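Local coordinates for protein alanine dehydrogenase/pyridine nucleotide transhydrogenase (Mycobacterium smegmatis str. MC2 155, PDB 3P2Y) that probably takes part in transferring reducing equivalents between NADH and NADP, a reaction coupled to proton pumping across the membrane, at residues E33-V45 / A61-A75. Sequence-based numbering, arbitrary orientation.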
loop_
_atom_site.group_PDB
_atom_site.type_symbol
_atom_site.label_atom_id
_atom_site.label_comp_id
_atom_site.label_asym_id
_atom_site.label_seq_id
_atom_site.Cartn_x
_atom_site.Cartn_y
_atom_site.Cartn_z
ATOM N N GLU A 33 -2.496 -19.593 10.886
ATOM C CA GLU A 33 -1.302 -18.822 10.543
ATOM C C GLU A 33 -1.706 -17.561 9.751
ATOM O O GLU A 33 -2.493 -17.652 8.783
ATOM C CB GLU A 33 -0.301 -19.653 9.713
ATOM N N GLY A 34 -1.184 -16.412 10.189
ATOM C CA GLY A 34 -1.363 -15.146 9.481
ATOM C C GLY A 34 -2.646 -14.434 9.866
ATOM O O GLY A 34 -2.869 -13.283 9.455
ATOM N N GLU A 35 -3.522 -15.103 10.623
ATOM C CA GLU A 35 -4.822 -14.499 10.931
ATOM C C GLU A 35 -4.620 -13.415 11.982
ATOM O O GLU A 35 -3.903 -13.643 12.978
ATOM C CB GLU A 35 -5.819 -15.534 11.459
ATOM C CG GLU A 35 -7.226 -14.921 11.705
ATOM C CD GLU A 35 -7.784 -14.274 10.430
ATOM O OE1 GLU A 35 -8.149 -15.021 9.507
ATOM O OE2 GLU A 35 -7.831 -13.033 10.314
ATOM N N ARG A 36 -5.225 -12.247 11.769
ATOM C CA ARG A 36 -5.178 -11.166 12.755
ATOM C C ARG A 36 -6.562 -10.706 13.221
ATOM O O ARG A 36 -6.637 -9.892 14.136
ATOM C CB ARG A 36 -4.433 -9.937 12.193
ATOM C CG ARG A 36 -2.951 -10.246 11.915
ATOM C CD ARG A 36 -2.258 -9.060 11.204
ATOM N NE ARG A 36 -2.302 -7.842 12.028
ATOM C CZ ARG A 36 -2.119 -6.598 11.575
ATOM N NH1 ARG A 36 -1.875 -6.362 10.288
ATOM N NH2 ARG A 36 -2.182 -5.585 12.431
ATOM N N ARG A 37 -7.631 -11.197 12.600
ATOM C CA ARG A 37 -8.972 -10.791 12.998
ATOM C C ARG A 37 -9.350 -11.499 14.302
ATOM O O ARG A 37 -8.720 -12.509 14.705
ATOM C CB ARG A 37 -10.015 -11.117 11.902
ATOM C CG ARG A 37 -9.807 -10.283 10.606
ATOM C CD ARG A 37 -10.666 -10.808 9.452
ATOM N NE ARG A 37 -10.218 -12.135 9.053
ATOM C CZ ARG A 37 -10.857 -12.913 8.188
ATOM N NH1 ARG A 37 -11.999 -12.488 7.627
ATOM N NH2 ARG A 37 -10.375 -14.129 7.895
ATOM N N VAL A 38 -10.387 -10.954 14.924
ATOM C CA VAL A 38 -11.000 -11.501 16.152
ATOM C C VAL A 38 -12.515 -11.341 15.993
ATOM O O VAL A 38 -12.978 -10.373 15.408
ATOM C CB VAL A 38 -10.464 -10.714 17.418
ATOM C CG1 VAL A 38 -10.787 -9.211 17.338
ATOM C CG2 VAL A 38 -11.028 -11.328 18.725
ATOM N N ALA A 39 -13.311 -12.304 16.481
ATOM C CA ALA A 39 -14.743 -12.321 16.101
ATOM C C ALA A 39 -15.550 -11.178 16.705
ATOM O O ALA A 39 -16.491 -10.731 16.082
ATOM C CB ALA A 39 -15.406 -13.669 16.438
ATOM N N LEU A 40 -15.192 -10.729 17.911
ATOM C CA LEU A 40 -15.807 -9.524 18.465
ATOM C C LEU A 40 -14.719 -8.527 18.831
ATOM O O LEU A 40 -13.670 -8.918 19.349
ATOM C CB LEU A 40 -16.630 -9.844 19.729
ATOM C CG LEU A 40 -17.800 -10.825 19.602
ATOM C CD1 LEU A 40 -18.481 -10.935 20.974
ATOM C CD2 LEU A 40 -18.816 -10.357 18.502
ATOM N N VAL A 41 -14.982 -7.240 18.554
ATOM C CA VAL A 41 -14.094 -6.159 18.960
ATOM C C VAL A 41 -14.653 -5.531 20.229
ATOM O O VAL A 41 -15.854 -5.660 20.505
ATOM C CB VAL A 41 -13.972 -5.047 17.846
ATOM C CG1 VAL A 41 -13.305 -5.641 16.583
ATOM C CG2 VAL A 41 -15.334 -4.433 17.515
ATOM N N PRO A 42 -13.810 -4.820 20.987
ATOM C CA PRO A 42 -14.270 -4.255 22.261
ATOM C C PRO A 42 -15.549 -3.409 22.177
ATOM O O PRO A 42 -16.409 -3.529 23.049
ATOM C CB PRO A 42 -13.059 -3.420 22.721
ATOM C CG PRO A 42 -11.871 -4.256 22.195
ATOM C CD PRO A 42 -12.372 -4.552 20.770
ATOM N N LYS A 43 -15.711 -2.591 21.131
ATOM C CA LYS A 43 -16.933 -1.759 21.007
ATOM C C LYS A 43 -18.211 -2.584 20.939
ATOM O O LYS A 43 -19.257 -2.150 21.441
ATOM C CB LYS A 43 -16.899 -0.839 19.759
ATOM C CG LYS A 43 -15.903 0.298 19.826
ATOM C CD LYS A 43 -15.872 0.993 18.441
ATOM C CE LYS A 43 -14.733 2.007 18.359
ATOM N NZ LYS A 43 -14.942 2.895 17.188
ATOM N N VAL A 44 -18.128 -3.770 20.330
ATOM C CA VAL A 44 -19.287 -4.645 20.188
ATOM C C VAL A 44 -19.502 -5.413 21.476
ATOM O O VAL A 44 -20.628 -5.568 21.949
ATOM C CB VAL A 44 -19.130 -5.591 18.935
ATOM C CG1 VAL A 44 -20.254 -6.639 18.860
ATOM C CG2 VAL A 44 -19.122 -4.734 17.635
ATOM N N VAL A 45 -18.410 -5.877 22.067
ATOM C CA VAL A 45 -18.477 -6.482 23.409
ATOM C C VAL A 45 -19.188 -5.553 24.399
ATOM O O VAL A 45 -20.028 -5.999 25.210
ATOM C CB VAL A 45 -17.060 -6.871 23.904
ATOM C CG1 VAL A 45 -17.105 -7.345 25.380
ATOM C CG2 VAL A 45 -16.474 -7.988 23.024
ATOM N N ALA A 61 -6.717 -12.474 22.378
ATOM C CA ALA A 61 -7.568 -12.707 21.172
ATOM C C ALA A 61 -7.531 -11.496 20.242
ATOM O O ALA A 61 -7.590 -11.662 19.016
ATOM C CB ALA A 61 -9.014 -13.014 21.545
ATOM N N GLY A 62 -7.438 -10.308 20.826
ATOM C CA GLY A 62 -7.440 -9.054 20.035
ATOM C C GLY A 62 -6.067 -8.558 19.638
ATOM O O GLY A 62 -5.945 -7.482 19.033
ATOM N N ALA A 63 -5.027 -9.333 19.935
ATOM C CA ALA A 63 -3.650 -8.835 19.761
ATOM C C ALA A 63 -3.271 -8.585 18.303
ATOM O O ALA A 63 -2.498 -7.645 17.997
ATOM C CB ALA A 63 -2.655 -9.800 20.427
ATOM N N GLY A 64 -3.802 -9.425 17.409
ATOM C CA GLY A 64 -3.600 -9.244 15.969
ATOM C C GLY A 64 -4.159 -7.914 15.472
ATOM O O GLY A 64 -3.569 -7.276 14.567
ATOM N N ALA A 65 -5.280 -7.495 16.067
ATOM C CA ALA A 65 -5.925 -6.229 15.716
ATOM C C ALA A 65 -5.445 -5.062 16.607
ATOM O O ALA A 65 -5.975 -3.961 16.538
ATOM C CB ALA A 65 -7.476 -6.370 15.758
ATOM N N LEU A 66 -4.423 -5.333 17.417
ATOM C CA LEU A 66 -3.786 -4.351 18.317
ATOM C C LEU A 66 -4.633 -3.891 19.513
ATOM O O LEU A 66 -4.362 -2.820 20.093
ATOM C CB LEU A 66 -3.184 -3.166 17.526
ATOM C CG LEU A 66 -2.264 -3.601 16.373
ATOM C CD1 LEU A 66 -1.639 -2.405 15.604
ATOM C CD2 LEU A 66 -1.182 -4.530 16.882
ATOM N N PHE A 67 -5.624 -4.703 19.902
ATOM C CA PHE A 67 -6.413 -4.483 21.125
ATOM C C PHE A 67 -5.686 -5.154 22.281
ATOM O O PHE A 67 -4.896 -6.086 22.047
ATOM C CB PHE A 67 -7.789 -5.113 21.002
ATOM C CG PHE A 67 -8.645 -4.466 19.949
ATOM C CD1 PHE A 67 -8.843 -3.094 19.978
ATOM C CD2 PHE A 67 -9.215 -5.224 18.924
ATOM C CE1 PHE A 67 -9.625 -2.469 19.001
ATOM C CE2 PHE A 67 -10.010 -4.600 17.956
ATOM C CZ PHE A 67 -10.202 -3.240 18.006
ATOM N N SER A 68 -5.947 -4.715 23.512
ATOM C CA SER A 68 -5.368 -5.419 24.674
ATOM C C SER A 68 -6.444 -6.146 25.462
ATOM O O SER A 68 -7.652 -5.901 25.283
ATOM C CB SER A 68 -4.652 -4.423 25.596
ATOM O OG SER A 68 -5.634 -3.527 26.077
ATOM N N ASP A 69 -6.023 -7.018 26.382
ATOM C CA ASP A 69 -6.974 -7.675 27.277
ATOM C C ASP A 69 -7.710 -6.584 28.062
ATOM O O ASP A 69 -8.916 -6.700 28.316
ATOM C CB ASP A 69 -6.240 -8.578 28.282
ATOM C CG ASP A 69 -5.784 -9.904 27.682
ATOM O OD1 ASP A 69 -5.944 -10.134 26.464
ATOM O OD2 ASP A 69 -5.206 -10.703 28.454
ATOM N N ALA A 70 -6.982 -5.520 28.450
ATOM C CA ALA A 70 -7.620 -4.423 29.213
ATOM C C ALA A 70 -8.743 -3.754 28.416
ATOM O O ALA A 70 -9.740 -3.354 28.999
ATOM C CB ALA A 70 -6.592 -3.378 29.684
ATOM N N ASP A 71 -8.596 -3.658 27.092
ATOM C CA ASP A 71 -9.665 -3.072 26.258
ATOM C C ASP A 71 -10.941 -3.887 26.398
ATOM O O ASP A 71 -12.044 -3.345 26.571
ATOM C CB ASP A 71 -9.263 -3.019 24.787
ATOM C CG ASP A 71 -8.182 -2.021 24.515
ATOM O OD1 ASP A 71 -8.113 -0.979 25.230
ATOM O OD2 ASP A 71 -7.395 -2.272 23.577
ATOM N N TYR A 72 -10.788 -5.208 26.343
ATOM C CA TYR A 72 -11.933 -6.106 26.557
ATOM C C TYR A 72 -12.532 -6.042 27.957
ATOM O O TYR A 72 -13.746 -6.023 28.100
ATOM C CB TYR A 72 -11.597 -7.546 26.150
ATOM C CG TYR A 72 -11.528 -7.698 24.631
ATOM C CD1 TYR A 72 -12.704 -7.774 23.861
ATOM C CD2 TYR A 72 -10.302 -7.791 23.982
ATOM C CE1 TYR A 72 -12.629 -7.938 22.451
ATOM C CE2 TYR A 72 -10.219 -7.940 22.584
ATOM C CZ TYR A 72 -11.383 -8.025 21.839
ATOM O OH TYR A 72 -11.285 -8.181 20.473
ATOM N N GLU A 73 -11.694 -5.996 28.986
ATOM C CA GLU A 73 -12.186 -5.884 30.361
ATOM C C GLU A 73 -12.949 -4.557 30.552
ATOM O O GLU A 73 -14.004 -4.540 31.215
ATOM C CB GLU A 73 -11.038 -5.985 31.361
ATOM C CG GLU A 73 -10.454 -7.395 31.453
ATOM C CD GLU A 73 -9.215 -7.463 32.318
ATOM O OE1 GLU A 73 -8.419 -6.494 32.335
ATOM O OE2 GLU A 73 -9.016 -8.510 32.941
ATOM N N ARG A 74 -12.430 -3.481 29.959
ATOM C CA ARG A 74 -13.125 -2.175 29.982
ATOM C C ARG A 74 -14.502 -2.215 29.316
ATOM O O ARG A 74 -15.409 -1.433 29.679
ATOM C CB ARG A 74 -12.270 -1.064 29.354
ATOM C CG ARG A 74 -11.199 -0.459 30.318
ATOM C CD ARG A 74 -10.494 0.787 29.721
ATOM N NE ARG A 74 -9.559 0.427 28.650
ATOM C CZ ARG A 74 -8.294 0.056 28.858
ATOM N NH1 ARG A 74 -7.801 0.004 30.095
ATOM N NH2 ARG A 74 -7.518 -0.275 27.827
ATOM N N ALA A 75 -14.667 -3.133 28.355
ATOM C CA ALA A 75 -15.940 -3.333 27.650
ATOM C C ALA A 75 -16.852 -4.309 28.382
ATOM O O ALA A 75 -17.930 -4.668 27.884
ATOM C CB ALA A 75 -15.681 -3.831 26.230
HETATM O O HOH W 1 -6.824 -9.890 16.813
HETATM O O HOH W 2 -7.881 -13.531 17.098
#
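Pro-42, the first residue of helix 42-50, is wedged between two aromatic rings of 61-75 and makes a CH-pi contact with each. Its CD sits 3.5 Å from the centroid of the Phe-67 ring, only 5° off the normal, while CG lies over a face of Tyr-72, 3.8 Å from that centroid. Val-41 CG1, set beside its own backbone N (chi1 -64°), reaches Phe-67 CE2 obliquely. Val-45 splits its branches: CG2 meets the edge of the Tyr-72 ring in its plane, and CG1 packs on Ala-75 CB at 3.9 Å.

Both segments belong to the N-terminal domain of the alanine dehydrogenase/PNT family, where a six-stranded parallel sheet is flanked by helices. Here the start of helix 42-50 meets helix 69-74, whose N-terminus is closed by a capping box between Ser-68 and Asp-71. Strand 78-79 adds Ile-79 against Tyr-72.

Among the polar links, Tyr-72 OH donates to Leu-40 O (2.7 Å) in the carbonyl plane, which pins the far end of the buried phenol. At the other end of the contact the Arg-36 chain, bent at chi3 (61°), brings NE and NH2 side-on to one acceptor, Gly-64 O, at 2.9 and 3.1 Å. Two waters bridge the backbones: one joins Arg-36 O to Ala-61 O and Ala-65 N, the other Arg-37 O to Ala-61 O.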